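Local coordinates for protein chlamydomonas reinhardtii THB1 (Chlamydomonas reinhardtii, PDB 6CII) that binds one heme group per subunit in a truncated 2-on-2 globin fold, takes up cyanide as a heme ligand and probably binds oxygen, at residues K111-A114 and M115-A119; K47-R50 and R51-A55; R77-I80 and R81-M85; V20-A23 and V24-Y28. All coordinates share one frame; numbering follows the deposited sequence. Where two conformers were deposited one is given.

Contact 1 (K111-A114 and M115-A119)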
loop_
_atom_site.group_PDB
_atom_site.type_symbol
_atom_site.label_atom_id
_atom_site.label_comp_id
_atom_site.label_asym_id
_atom_site.label_seq_id
_atom_site.Cartn_x
_atom_site.Cartn_y
_atom_site.Cartn_z
ATOM N N LYS A 111 -1.819 8.279 -10.856
ATOM C CA LYS A 111 -2.148 8.315 -9.434
ATOM C C LYS A 111 -3.602 7.897 -9.183
ATOM O O LYS A 111 -3.881 7.136 -8.260
ATOM C CB LYS A 111 -1.867 9.708 -8.862
ATOM C CG LYS A 111 -2.062 9.766 -7.338
ATOM C CD LYS A 111 -1.570 11.133 -6.761
ATOM C CE LYS A 111 -2.359 12.304 -7.313
ATOM N NZ LYS A 111 -3.665 12.372 -6.638
ATOM N N ALA A 112 -4.546 8.370 -10.022
ATOM C CA ALA A 112 -5.943 8.005 -9.831
ATOM C C ALA A 112 -6.139 6.515 -10.009
ATOM O O ALA A 112 -6.879 5.882 -9.246
ATOM C CB ALA A 112 -6.834 8.766 -10.818
ATOM N N GLU A 113 -5.488 5.936 -11.020
ATOM C CA GLU A 113 -5.605 4.500 -11.235
ATOM C C GLU A 113 -5.074 3.737 -10.028
ATOM O O GLU A 113 -5.717 2.807 -9.525
ATOM C CB GLU A 113 -4.847 4.089 -12.495
ATOM C CG GLU A 113 -5.100 2.615 -12.798
ATOM C CD GLU A 113 -4.567 2.161 -14.146
ATOM O OE1 GLU A 113 -4.068 3.006 -14.914
ATOM O OE2 GLU A 113 -4.664 0.945 -14.420
ATOM N N ALA A 114 -3.873 4.108 -9.575
ATOM C CA ALA A 114 -3.269 3.427 -8.437
ATOM C C ALA A 114 -4.167 3.529 -7.221
ATOM O O ALA A 114 -4.389 2.542 -6.503
ATOM C CB ALA A 114 -1.883 4.028 -8.151
ATOM N N MET A 115 -4.731 4.708 -6.990
ATOM C CA MET A 115 -5.504 4.867 -5.770
ATOM C C MET A 115 -6.844 4.159 -5.876
ATOM O O MET A 115 -7.385 3.714 -4.860
ATOM C CB MET A 115 -5.678 6.353 -5.451
ATOM C CG MET A 115 -4.386 7.051 -5.052
ATOM S SD MET A 115 -3.372 6.231 -3.788
ATOM C CE MET A 115 -4.611 6.004 -2.492
ATOM N N ALA A 116 -7.387 4.012 -7.088
ATOM C CA ALA A 116 -8.601 3.208 -7.223
ATOM C C ALA A 116 -8.321 1.738 -6.960
ATOM O O ALA A 116 -9.163 1.028 -6.396
ATOM C CB ALA A 116 -9.192 3.398 -8.611
ATOM N N ILE A 117 -7.156 1.263 -7.390
ATOM C CA ILE A 117 -6.750 -0.104 -7.087
ATOM C C ILE A 117 -6.584 -0.292 -5.581
ATOM O O ILE A 117 -7.050 -1.289 -5.011
ATOM C CB ILE A 117 -5.464 -0.461 -7.854
ATOM C CG1 ILE A 117 -5.729 -0.537 -9.348
ATOM C CG2 ILE A 117 -4.898 -1.782 -7.335
ATOM C CD1 ILE A 117 -4.475 -0.601 -10.174
ATOM N N VAL A 118 -5.943 0.665 -4.906
ATOM C CA VAL A 118 -5.890 0.588 -3.448
ATOM C C VAL A 118 -7.295 0.594 -2.854
ATOM O O VAL A 118 -7.583 -0.130 -1.894
ATOM C CB VAL A 118 -5.025 1.723 -2.885
ATOM C CG1 VAL A 118 -5.103 1.735 -1.346
ATOM C CG2 VAL A 118 -3.616 1.550 -3.364
ATOM N N ALA A 119 -8.199 1.407 -3.407
ATOM C CA ALA A 119 -9.559 1.391 -2.877
ATOM C C ALA A 119 -10.183 0.008 -3.008
ATOM O O ALA A 119 -10.974 -0.406 -2.145
ATOM C CB ALA A 119 -10.420 2.435 -3.585
#

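Contact 2 (K47-R50 and R51-A55). With HEM (protoporphyrin IX containing Fe), chain B; CYN (cyanide ion), chain C.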
loop_
_atom_site.group_PDB
_atom_site.type_symbol
_atom_site.label_atom_id
_atom_site.label_comp_id
_atom_site.label_asym_id
_atom_site.label_seq_id
_atom_site.Cartn_x
_atom_site.Cartn_y
_atom_site.Cartn_z
ATOM N N LYS A 47 11.673 -3.223 7.957
ATOM C CA LYS A 47 12.407 -3.622 6.757
ATOM C C LYS A 47 11.646 -4.722 6.031
ATOM O O LYS A 47 11.429 -4.646 4.818
ATOM C CB LYS A 47 13.815 -4.080 7.139
ATOM C CG LYS A 47 14.683 -4.525 5.980
ATOM C CD LYS A 47 16.098 -4.743 6.494
ATOM C CE LYS A 47 17.067 -5.149 5.407
ATOM N NZ LYS A 47 18.465 -5.202 5.954
ATOM N N LYS A 48 11.196 -5.724 6.774
ATOM C CA LYS A 48 10.426 -6.797 6.169
ATOM C C LYS A 48 9.078 -6.287 5.679
ATOM O O LYS A 48 8.598 -6.710 4.621
ATOM C CB LYS A 48 10.254 -7.934 7.171
ATOM C CG LYS A 48 11.576 -8.579 7.645
ATOM C CD LYS A 48 11.272 -9.739 8.619
ATOM C CE LYS A 48 12.533 -10.405 9.099
ATOM N NZ LYS A 48 12.186 -11.605 9.903
ATOM N N GLN A 49 8.460 -5.372 6.430
ATOM C CA GLN A 49 7.145 -4.867 6.041
ATOM C C GLN A 49 7.223 -4.063 4.750
ATOM O O GLN A 49 6.335 -4.162 3.902
ATOM C CB GLN A 49 6.549 -4.021 7.160
ATOM C CG GLN A 49 5.171 -3.441 6.786
ATOM C CD GLN A 49 4.130 -4.525 6.512
ATOM O OE1 GLN A 49 4.220 -5.660 7.026
ATOM N NE2 GLN A 49 3.138 -4.193 5.697
ATOM N N ARG A 50 8.277 -3.260 4.587
ATOM C CA ARG A 50 8.471 -2.565 3.319
ATOM C C ARG A 50 8.555 -3.550 2.166
ATOM O O ARG A 50 7.940 -3.344 1.120
ATOM C CB ARG A 50 9.748 -1.718 3.339
ATOM C CG ARG A 50 9.672 -0.459 4.191
ATOM C CD ARG A 50 11.100 0.225 4.275
ATOM N NE ARG A 50 10.905 1.652 4.451
ATOM C CZ ARG A 50 10.576 2.221 5.601
ATOM N NH1 ARG A 50 10.465 1.471 6.700
ATOM N NH2 ARG A 50 10.371 3.541 5.656
ATOM N N ARG A 51 9.350 -4.608 2.326
ATOM C CA ARG A 51 9.458 -5.591 1.253
ATOM C C ARG A 51 8.099 -6.212 0.941
ATOM O O ARG A 51 7.760 -6.419 -0.230
ATOM C CB ARG A 51 10.482 -6.676 1.615
ATOM C CG ARG A 51 10.407 -7.883 0.695
ATOM C CD ARG A 51 11.518 -8.889 0.965
ATOM N NE ARG A 51 12.824 -8.358 0.582
ATOM C CZ ARG A 51 13.278 -8.324 -0.668
ATOM N NH1 ARG A 51 12.531 -8.786 -1.659
ATOM N NH2 ARG A 51 14.479 -7.824 -0.927
ATOM N N LYS A 52 7.302 -6.514 1.973
ATOM C CA LYS A 52 5.995 -7.102 1.717
ATOM C C LYS A 52 5.096 -6.131 0.982
ATOM O O LYS A 52 4.359 -6.525 0.069
ATOM C CB LYS A 52 5.343 -7.525 3.025
ATOM C CG LYS A 52 6.019 -8.731 3.648
ATOM C CD LYS A 52 5.399 -8.923 5.015
ATOM C CE LYS A 52 5.718 -10.243 5.657
ATOM N NZ LYS A 52 5.030 -10.234 6.986
ATOM N N GLN A 53 5.148 -4.852 1.359
ATOM C CA GLN A 53 4.272 -3.889 0.706
ATOM C C GLN A 53 4.692 -3.661 -0.738
ATOM O O GLN A 53 3.837 -3.535 -1.617
ATOM C CB GLN A 53 4.259 -2.568 1.503
ATOM C CG GLN A 53 3.188 -1.575 1.018
ATOM C CD GLN A 53 1.772 -2.110 1.215
ATOM O OE1 GLN A 53 1.145 -2.669 0.312
ATOM N NE2 GLN A 53 1.260 -1.916 2.405
ATOM N N VAL A 54 5.999 -3.600 -1.003
ATOM C CA VAL A 54 6.445 -3.499 -2.385
ATOM C C VAL A 54 5.900 -4.673 -3.191
ATOM O O VAL A 54 5.382 -4.486 -4.298
ATOM C CB VAL A 54 7.979 -3.419 -2.474
ATOM C CG1 VAL A 54 8.413 -3.521 -3.942
ATOM C CG2 VAL A 54 8.462 -2.101 -1.876
ATOM N N ALA A 55 5.977 -5.894 -2.635
ATOM C CA ALA A 55 5.530 -7.067 -3.388
ATOM C C ALA A 55 4.041 -6.992 -3.683
ATOM O O ALA A 55 3.596 -7.298 -4.807
ATOM C CB ALA A 55 5.875 -8.356 -2.619
HETATM C CHA HEM B . 0.436 -6.050 6.958
HETATM C CHB HEM B . -1.266 -4.210 2.756
HETATM C CHC HEM B . -4.108 -1.107 5.331
HETATM C CHD HEM B . -1.617 -2.345 9.420
HETATM C C1A HEM B . 0.174 -5.812 5.630
HETATM C C2A HEM B . 0.782 -6.537 4.540
HETATM C C3A HEM B . 0.324 -6.025 3.399
HETATM C C4A HEM B . -0.580 -4.952 3.688
HETATM C CMA HEM B . 0.663 -6.441 1.950
HETATM C CAA HEM B . 1.770 -7.708 4.751
HETATM C CBA HEM B . 0.933 -8.982 4.936
HETATM C CGA HEM B . 1.831 -10.185 4.938
HETATM O O1A HEM B . 2.089 -10.717 3.832
HETATM O O2A HEM B . 2.297 -10.588 6.034
HETATM C C1B HEM B . -2.150 -3.209 3.124
HETATM C C2B HEM B . -2.833 -2.361 2.189
HETATM C C3B HEM B . -3.606 -1.507 2.860
HETATM C C4B HEM B . -3.457 -1.765 4.283
HETATM C CMB HEM B . -2.675 -2.462 0.658
HETATM C CAB HEM B . -4.488 -0.455 2.161
HETATM C CBB HEM B . -4.863 0.672 2.755
HETATM C C1C HEM B . -3.655 -1.197 6.638
HETATM C C2C HEM B . -4.167 -0.442 7.767
HETATM C C3C HEM B . -3.484 -0.801 8.873
HETATM C C4C HEM B . -2.483 -1.773 8.501
HETATM C CMC HEM B . -5.344 0.554 7.637
HETATM C CAC HEM B . -3.619 -0.292 10.335
HETATM C CBC HEM B . -3.718 1.014 10.533
HETATM C C1D HEM B . -0.828 -3.425 9.036
HETATM C C2D HEM B . 0.086 -4.067 9.932
HETATM C C3D HEM B . 0.668 -5.100 9.283
HETATM C C4D HEM B . 0.126 -5.149 7.952
HETATM C CMD HEM B . 0.346 -3.606 11.385
HETATM C CAD HEM B . 1.722 -6.054 9.872
HETATM C CBD HEM B . 1.031 -7.074 10.778
HETATM C CGD HEM B . 2.070 -7.994 11.383
HETATM O O1D HEM B . 2.055 -8.177 12.627
HETATM O O2D HEM B . 2.904 -8.546 10.620
HETATM N NA HEM B . -0.656 -4.861 5.057
HETATM N NB HEM B . -2.546 -2.808 4.408
HETATM N NC HEM B . -2.643 -2.033 7.133
HETATM N ND HEM B . -0.779 -4.108 7.819
HETATM FE FE HEM B . -1.637 -3.481 6.101
HETATM C C CYN C . -0.258 -2.013 5.861
HETATM N N CYN C . 0.703 -1.424 5.681
#

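Contact 3 (R77-I80 and R81-M85). With HEM (protoporphyrin IX containing Fe), chain B.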
loop_
_atom_site.group_PDB
_atom_site.type_symbol
_atom_site.label_atom_id
_atom_site.label_comp_id
_atom_site.label_asym_id
_atom_site.label_seq_id
_atom_site.Cartn_x
_atom_site.Cartn_y
_atom_site.Cartn_z
ATOM N N ARG A 77 -6.923 -9.550 9.766
ATOM C CA ARG A 77 -8.047 -9.960 10.611
ATOM C C ARG A 77 -7.742 -9.750 12.088
ATOM O O ARG A 77 -8.580 -9.228 12.831
ATOM C CB ARG A 77 -8.411 -11.418 10.330
ATOM C CG ARG A 77 -9.709 -11.859 11.070
ATOM C CD ARG A 77 -10.167 -13.261 10.656
ATOM N NE ARG A 77 -9.110 -14.243 10.881
ATOM C CZ ARG A 77 -8.514 -14.949 9.922
ATOM N NH1 ARG A 77 -8.888 -14.814 8.650
ATOM N NH2 ARG A 77 -7.543 -15.798 10.242
ATOM N N ARG A 78 -6.542 -10.122 12.539
ATOM C CA ARG A 78 -6.252 -9.961 13.960
ATOM C C ARG A 78 -6.213 -8.491 14.342
ATOM O O ARG A 78 -6.568 -8.134 15.471
ATOM C CB ARG A 78 -4.935 -10.647 14.314
ATOM C CG ARG A 78 -3.751 -10.212 13.467
ATOM C CD ARG A 78 -2.624 -11.210 13.596
ATOM N NE ARG A 78 -1.380 -10.659 13.079
ATOM C CZ ARG A 78 -0.982 -10.758 11.818
ATOM N NH1 ARG A 78 -1.729 -11.397 10.934
ATOM N NH2 ARG A 78 0.171 -10.224 11.441
ATOM N N LEU A 79 -5.792 -7.632 13.419
ATOM C CA LEU A 79 -5.709 -6.213 13.726
ATOM C C LEU A 79 -7.093 -5.624 13.911
ATOM O O LEU A 79 -7.308 -4.773 14.787
ATOM C CB LEU A 79 -4.998 -5.496 12.585
ATOM C CG LEU A 79 -3.525 -5.833 12.405
ATOM C CD1 LEU A 79 -3.051 -5.400 11.004
ATOM C CD2 LEU A 79 -2.763 -5.081 13.456
ATOM N N ILE A 80 -8.034 -6.056 13.074
ATOM C CA ILE A 80 -9.407 -5.560 13.139
ATOM C C ILE A 80 -10.119 -6.131 14.361
ATOM O O ILE A 80 -10.835 -5.410 15.066
ATOM C CB ILE A 80 -10.131 -5.926 11.833
ATOM C CG1 ILE A 80 -9.484 -5.216 10.647
ATOM C CG2 ILE A 80 -11.585 -5.538 11.898
ATOM C CD1 ILE A 80 -9.726 -5.919 9.349
ATOM N N ARG A 81 -9.916 -7.424 14.642
ATOM C CA ARG A 81 -10.662 -8.069 15.719
ATOM C C ARG A 81 -10.135 -7.702 17.101
ATOM O O ARG A 81 -10.925 -7.598 18.058
ATOM C CB ARG A 81 -10.639 -9.587 15.534
ATOM C CG ARG A 81 -11.438 -10.053 14.318
ATOM C CD ARG A 81 -11.747 -11.535 14.403
ATOM N NE ARG A 81 -12.636 -12.007 13.344
ATOM C CZ ARG A 81 -12.769 -13.289 13.012
ATOM N NH1 ARG A 81 -12.060 -14.213 13.646
ATOM N NH2 ARG A 81 -13.601 -13.650 12.043
ATOM N N GLU A 82 -8.824 -7.493 17.238
ATOM C CA GLU A 82 -8.227 -7.290 18.550
ATOM C C GLU A 82 -7.555 -5.944 18.763
ATOM O O GLU A 82 -7.380 -5.556 19.922
ATOM C CB GLU A 82 -7.195 -8.392 18.845
ATOM C CG GLU A 82 -7.797 -9.793 18.889
ATOM C CD GLU A 82 -8.555 -10.045 20.182
ATOM O OE1 GLU A 82 -8.100 -9.564 21.243
ATOM O OE2 GLU A 82 -9.615 -10.701 20.141
ATOM N N GLN A 83 -7.176 -5.218 17.711
ATOM C CA GLN A 83 -6.469 -3.956 17.897
ATOM C C GLN A 83 -7.243 -2.732 17.434
ATOM O O GLN A 83 -6.665 -1.645 17.348
ATOM C CB GLN A 83 -5.118 -3.998 17.187
ATOM C CG GLN A 83 -4.202 -4.979 17.837
ATOM C CD GLN A 83 -3.027 -5.331 16.958
ATOM O OE1 GLN A 83 -2.999 -6.397 16.363
ATOM N NE2 GLN A 83 -2.080 -4.428 16.849
ATOM N N GLY A 84 -8.524 -2.872 17.119
ATOM C CA GLY A 84 -9.269 -1.681 16.762
ATOM C C GLY A 84 -8.947 -1.083 15.415
ATOM O O GLY A 84 -9.270 0.092 15.176
ATOM N N MET A 85 -8.345 -1.857 14.505
ATOM C CA MET A 85 -8.122 -1.342 13.150
ATOM C C MET A 85 -9.467 -1.121 12.464
ATOM O O MET A 85 -10.346 -1.993 12.506
ATOM C CB MET A 85 -7.257 -2.314 12.323
ATOM C CG MET A 85 -7.121 -1.887 10.828
ATOM S SD MET A 85 -6.159 -3.117 9.893
ATOM C CE MET A 85 -6.860 -2.875 8.292
HETATM C CHA HEM B . 0.436 -6.050 6.958
HETATM C CHB HEM B . -1.266 -4.210 2.756
HETATM C CHC HEM B . -4.108 -1.107 5.331
HETATM C CHD HEM B . -1.617 -2.345 9.420
HETATM C C1A HEM B . 0.174 -5.812 5.630
HETATM C C2A HEM B . 0.782 -6.537 4.540
HETATM C C3A HEM B . 0.324 -6.025 3.399
HETATM C C4A HEM B . -0.580 -4.952 3.688
HETATM C CMA HEM B . 0.663 -6.441 1.950
HETATM C CAA HEM B . 1.770 -7.708 4.751
HETATM C CBA HEM B . 0.933 -8.982 4.936
HETATM C CGA HEM B . 1.831 -10.185 4.938
HETATM O O1A HEM B . 2.089 -10.717 3.832
HETATM O O2A HEM B . 2.297 -10.588 6.034
HETATM C C1B HEM B . -2.150 -3.209 3.124
HETATM C C2B HEM B . -2.833 -2.361 2.189
HETATM C C3B HEM B . -3.606 -1.507 2.860
HETATM C C4B HEM B . -3.457 -1.765 4.283
HETATM C CMB HEM B . -2.675 -2.462 0.658
HETATM C CAB HEM B . -4.488 -0.455 2.161
HETATM C CBB HEM B . -4.863 0.672 2.755
HETATM C C1C HEM B . -3.655 -1.197 6.638
HETATM C C2C HEM B . -4.167 -0.442 7.767
HETATM C C3C HEM B . -3.484 -0.801 8.873
HETATM C C4C HEM B . -2.483 -1.773 8.501
HETATM C CMC HEM B . -5.344 0.554 7.637
HETATM C CAC HEM B . -3.619 -0.292 10.335
HETATM C CBC HEM B . -3.718 1.014 10.533
HETATM C C1D HEM B . -0.828 -3.425 9.036
HETATM C C2D HEM B . 0.086 -4.067 9.932
HETATM C C3D HEM B . 0.668 -5.100 9.283
HETATM C C4D HEM B . 0.126 -5.149 7.952
HETATM C CMD HEM B . 0.346 -3.606 11.385
HETATM C CAD HEM B . 1.722 -6.054 9.872
HETATM C CBD HEM B . 1.031 -7.074 10.778
HETATM C CGD HEM B . 2.070 -7.994 11.383
HETATM O O1D HEM B . 2.055 -8.177 12.627
HETATM O O2D HEM B . 2.904 -8.546 10.620
HETATM N NA HEM B . -0.656 -4.861 5.057
HETATM N NB HEM B . -2.546 -2.808 4.408
HETATM N NC HEM B . -2.643 -2.033 7.133
HETATM N ND HEM B . -0.779 -4.108 7.819
HETATM FE FE HEM B . -1.637 -3.481 6.101
HETATM O O HOH W 1 -10.623 -4.467 18.028
HETATM O O HOH W 2 -11.754 -2.799 14.609
#

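Contact 4 (V20-A23 and V24-Y28). With CYN (cyanide ion), chain C.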
loop_
_atom_site.group_PDB
_atom_site.type_symbol
_atom_site.label_atom_id
_atom_site.label_comp_id
_atom_site.label_asym_id
_atom_site.label_seq_id
_atom_site.Cartn_x
_atom_site.Cartn_y
_atom_site.Cartn_z
ATOM N N VAL A 20 8.010 2.274 -7.216
ATOM C CA VAL A 20 7.241 1.640 -6.152
ATOM C C VAL A 20 8.067 1.545 -4.872
ATOM O O VAL A 20 7.568 1.819 -3.778
ATOM C CB VAL A 20 6.710 0.261 -6.588
ATOM C CG1 VAL A 20 5.988 -0.438 -5.410
ATOM C CG2 VAL A 20 5.749 0.437 -7.758
ATOM N N GLU A 21 9.346 1.175 -4.986
ATOM C CA GLU A 21 10.162 1.078 -3.785
ATOM C C GLU A 21 10.286 2.428 -3.086
ATOM O O GLU A 21 10.156 2.498 -1.859
ATOM C CB GLU A 21 11.527 0.491 -4.124
ATOM C CG GLU A 21 11.399 -0.964 -4.604
ATOM C CD GLU A 21 12.691 -1.749 -4.532
ATOM O OE1 GLU A 21 13.774 -1.139 -4.653
ATOM O OE2 GLU A 21 12.614 -2.984 -4.359
ATOM N N LYS A 22 10.509 3.509 -3.844
ATOM C CA LYS A 22 10.571 4.836 -3.245
ATOM C C LYS A 22 9.238 5.203 -2.600
ATOM O O LYS A 22 9.206 5.717 -1.474
ATOM C CB LYS A 22 10.966 5.875 -4.305
ATOM C CG LYS A 22 11.003 7.321 -3.801
ATOM C CD LYS A 22 12.088 7.514 -2.774
ATOM C CE LYS A 22 12.361 9.012 -2.560
ATOM N NZ LYS A 22 13.398 9.181 -1.513
ATOM N N ALA A 23 8.129 4.933 -3.289
ATOM C CA ALA A 23 6.834 5.303 -2.727
ATOM C C ALA A 23 6.588 4.568 -1.420
ATOM O O ALA A 23 6.152 5.174 -0.441
ATOM C CB ALA A 23 5.712 5.014 -3.727
ATOM N N VAL A 24 6.892 3.270 -1.376
ATOM C CA VAL A 24 6.689 2.514 -0.143
ATOM C C VAL A 24 7.598 3.039 0.970
ATOM O O VAL A 24 7.192 3.116 2.134
ATOM C CB VAL A 24 6.893 1.007 -0.396
ATOM C CG1 VAL A 24 6.942 0.261 0.935
ATOM C CG2 VAL A 24 5.738 0.469 -1.228
ATOM N N ASP A 25 8.836 3.416 0.634
ATOM C CA ASP A 25 9.733 3.933 1.658
ATOM C C ASP A 25 9.174 5.221 2.274
ATOM O O ASP A 25 9.140 5.366 3.505
ATOM C CB ASP A 25 11.114 4.140 1.038
ATOM C CG ASP A 25 12.196 4.319 2.060
ATOM O OD1 ASP A 25 12.146 3.678 3.128
ATOM O OD2 ASP A 25 13.124 5.103 1.785
ATOM N N VAL A 26 8.721 6.156 1.429
ATOM C CA VAL A 26 8.184 7.436 1.915
ATOM C C VAL A 26 6.900 7.207 2.698
ATOM O O VAL A 26 6.681 7.780 3.767
ATOM C CB VAL A 26 7.927 8.403 0.738
ATOM C CG1 VAL A 26 7.146 9.653 1.246
ATOM C CG2 VAL A 26 9.234 8.808 0.072
ATOM N N PHE A 27 6.019 6.383 2.132
ATOM C CA PHE A 27 4.762 5.985 2.752
ATOM C C PHE A 27 4.964 5.522 4.191
ATOM O O PHE A 27 4.307 6.026 5.108
ATOM C CB PHE A 27 4.189 4.905 1.830
ATOM C CG PHE A 27 3.010 4.148 2.330
ATOM C CD1 PHE A 27 1.736 4.705 2.323
ATOM C CD2 PHE A 27 3.159 2.806 2.640
ATOM C CE1 PHE A 27 0.635 3.962 2.670
ATOM C CE2 PHE A 27 2.067 2.039 3.020
ATOM C CZ PHE A 27 0.784 2.612 3.028
ATOM N N TYR A 28 5.957 4.648 4.430
ATOM C CA TYR A 28 6.146 4.187 5.792
ATOM C C TYR A 28 6.880 5.202 6.667
ATOM O O TYR A 28 6.735 5.145 7.885
ATOM C CB TYR A 28 6.874 2.834 5.820
ATOM C CG TYR A 28 5.876 1.712 5.555
ATOM C CD1 TYR A 28 4.750 1.556 6.365
ATOM C CD2 TYR A 28 6.044 0.861 4.500
ATOM C CE1 TYR A 28 3.822 0.568 6.114
ATOM C CE2 TYR A 28 5.128 -0.149 4.250
ATOM C CZ TYR A 28 4.031 -0.278 5.056
ATOM O OH TYR A 28 3.148 -1.253 4.749
HETATM C C CYN C . -0.258 -2.013 5.861
HETATM N N CYN C . 0.703 -1.424 5.681
HETATM O O HOH W 3 14.021 6.543 -0.019
#

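Contact 1 (K111-A114 and M115-A119)
Glu-113 and Ile-117, one helical turn apart, lie side by side and point the same way. Their nearest side-chain approach is CG of Glu-113 to CD1 of Ile-117, at 4.2 Å, so methylene meets methyl along the flank while the carboxylate runs on past it. The glutamate chain is extended, with CG anti to the backbone N (chi1 -174°), and OE1 ends in a salt bridge with Arg-13. Ile-117 puts CG1 beside its own backbone N, which brings CG1 within 3.3 Å of Glu-113 O. Lys-111 and Met-115 pair along another flank at the same 4.2 Å, between their CG atoms, but their ends then part. Met-115 folds at chi2 (-49°) and again at chi3, whereas NZ of Lys-111 forms a salt bridge with Asp-98. Both pairs belong to helix 108-126, the last helix of the truncated globin fold, and two of its regular i to i+4 backbone bonds tie these same partners: Ile-117 N to Glu-113 O at 3.0 Å and Met-115 N to Lys-111 O at 2.9 Å. The lysine and methionine flank leans on helix 87-103, and the isoleucine flank on Leu-10 and Phe-61. Between the two, Val-118 swings CG2 to 3.4 Å from Ala-114 O, and its side chain comes within about 4 Å of the heme.

Contact 2 (K47-R50 and R51-A55)
Gln-49 and Gln-53 sit one turn apart on the distal helix, 46-60, where the backbone bond from Gln-53 N to Gln-49 O (2.9 Å) fixes their spacing. Among the polar side-chain contacts, each glutamine donates an N-H from NE2 to the hydroxyl of Tyr-28, and NE2 of Gln-53 lies 3.4 Å from N of the cyanide. Their amide ends also approach the porphyrin at different places, NE2 of Gln-49 standing 3.4 Å from heme C1A, while NE2 of Gln-53 is equally near the methine carbon CHB. Both chains leave the backbone with CG anti to N and then bend at chi2 (62° in Gln-49), a shared shape that turns the two amides toward the ligand. Charged contacts flank this pair. Lys-52 runs extended beyond CG and places NZ 2.9 Å from the heme propionate oxygen O2A, a hydrogen bond, while NE of Arg-50 forms a salt bridge with Asp-25. Van der Waals contact with the backbone is slight: CG2 of Val-54 rests 3.3 Å from Arg-50 O. The chemistry implies a distal pocket in which two amides, by donating to the Tyr-28 hydroxyl that bonds the cyanide, probably strengthen it as a donor. Lys-52, covalently bound to heme in another structure and probably the distal lysine that can coordinate iron, here bonds a propionate while cyanide holds the distal position.

Contact 3 (R77-I80 and R81-M85)
The C-terminal end of helix 72-82, which carries the proximal side of the heme pocket, is closed by Leu-79 and Met-85. Met-85 N donates to Leu-79 O at 3.1 Å; the bond spans six residues and draws the chain back over the helix end. Gly-84 takes a left-handed backbone conformation (phi 72°) that favours glycine. A water takes the place of the direct i to i+4 bond between Gly-84 N and Ile-80 O, accepting from the first (2.8 Å) and donating to the second; another water joins Ile-80 O to Met-85 O. Leu-79 O is gripped twice, since Gln-83 N also donates to it (3.0 Å), and the two donors come from opposite faces of its carbonyl plane. Side chains fill the turn. Met-85 is fully extended, with chi1 174°, so that SD passes 3.8 Å from Leu-79 CB and 4.0 Å from Ile-80 CG1 before CE reaches the porphyrin, 3.7 Å from heme C2C. Leu-79 spreads its methyls: CD1 faces the ring system, while CD2 meets the amide of Gln-83, 3.2 Å from OE1. On the outer side, Arg-77 CD lies over the centre of one Arg-81 guanidinium face, 3.5 Å from CZ, an arrangement that remains doubtful because Arg-81 has a second conformer. Helix 108-126 backs the turn, with Phe-126 against Ile-80 and Met-85, and Phe-40 of helix 38-41 packs on Gln-83 and Met-85.

Contact 4 (V20-A23 and V24-Y28)
Phe-27, whose backbone N is bonded to Ala-23 O at 2.8 Å, lays its ring carbon CD2 over the centre of one face of the Tyr-28 ring, 3.8 Å above the plane. The cyanide nitrogen lies at the edge of that tyrosine ring and in its plane, and the hydroxyl OH donates to it at 2.6 Å, a short bond. Since it also accepts from the Gln-49 and Gln-53 amides, the hydroxyl gives one bond and takes two, which hold the phenol's direction. Tyr-28 reaches the ligand by setting CG beside its backbone N (chi1 -81°), while Phe-27 takes the other course, CG anti to N at 170°, so that one edge carbon of its steeply inclined ring comes over the tyrosine. The Phe-27 CB is itself pressed close to the carbonyl below, 3.0 Å from Ala-23 O. Aliphatic contacts continue along the helix: CG1 of Val-20 and CG2 of Val-24 are 4.3 Å apart, and CE of Lys-22 passes 4.1 Å from Val-26 CG2, the two side chains crossing at a slant. OD1 of Asp-25 is salt-bridged to Arg-50; a water bound by Lys-22 NZ also approaches Asp-25, a link left doubtful by its two conformers. Tyr-28 is the residue through which this part of helix 16-33 reaches the ligand. Helix 46-60 covers one side, through Gln-53 and Val-54 on Val-24 and Arg-50 on Tyr-28; helix 87-103 covers another, with Thr-100 on Ala-23 and Val-26, and Val-93 and Leu-97 on Phe-27.

All four contacts lie within single helices or at a helix end, and all are partly buried, contact 4 having the most buried residues and contact 3 the most exposed. Their chemistry follows their place in the globin. Contacts 2 and 4 are neighbours, with centres about 9 Å apart; both reach the cyanide, and polar and packing contacts between them join helices 46-60 and 16-33. Contact 2 and contact 3 both touch the heme, contact 2 with polar ends and contact 3 mainly with apolar ones. Contact 3 is the most peripheral, about 18 Å from the chain centre, and there water bridges backbone atoms. Contact 1 sits apart from the cyanide and approaches the heme chiefly through a valine.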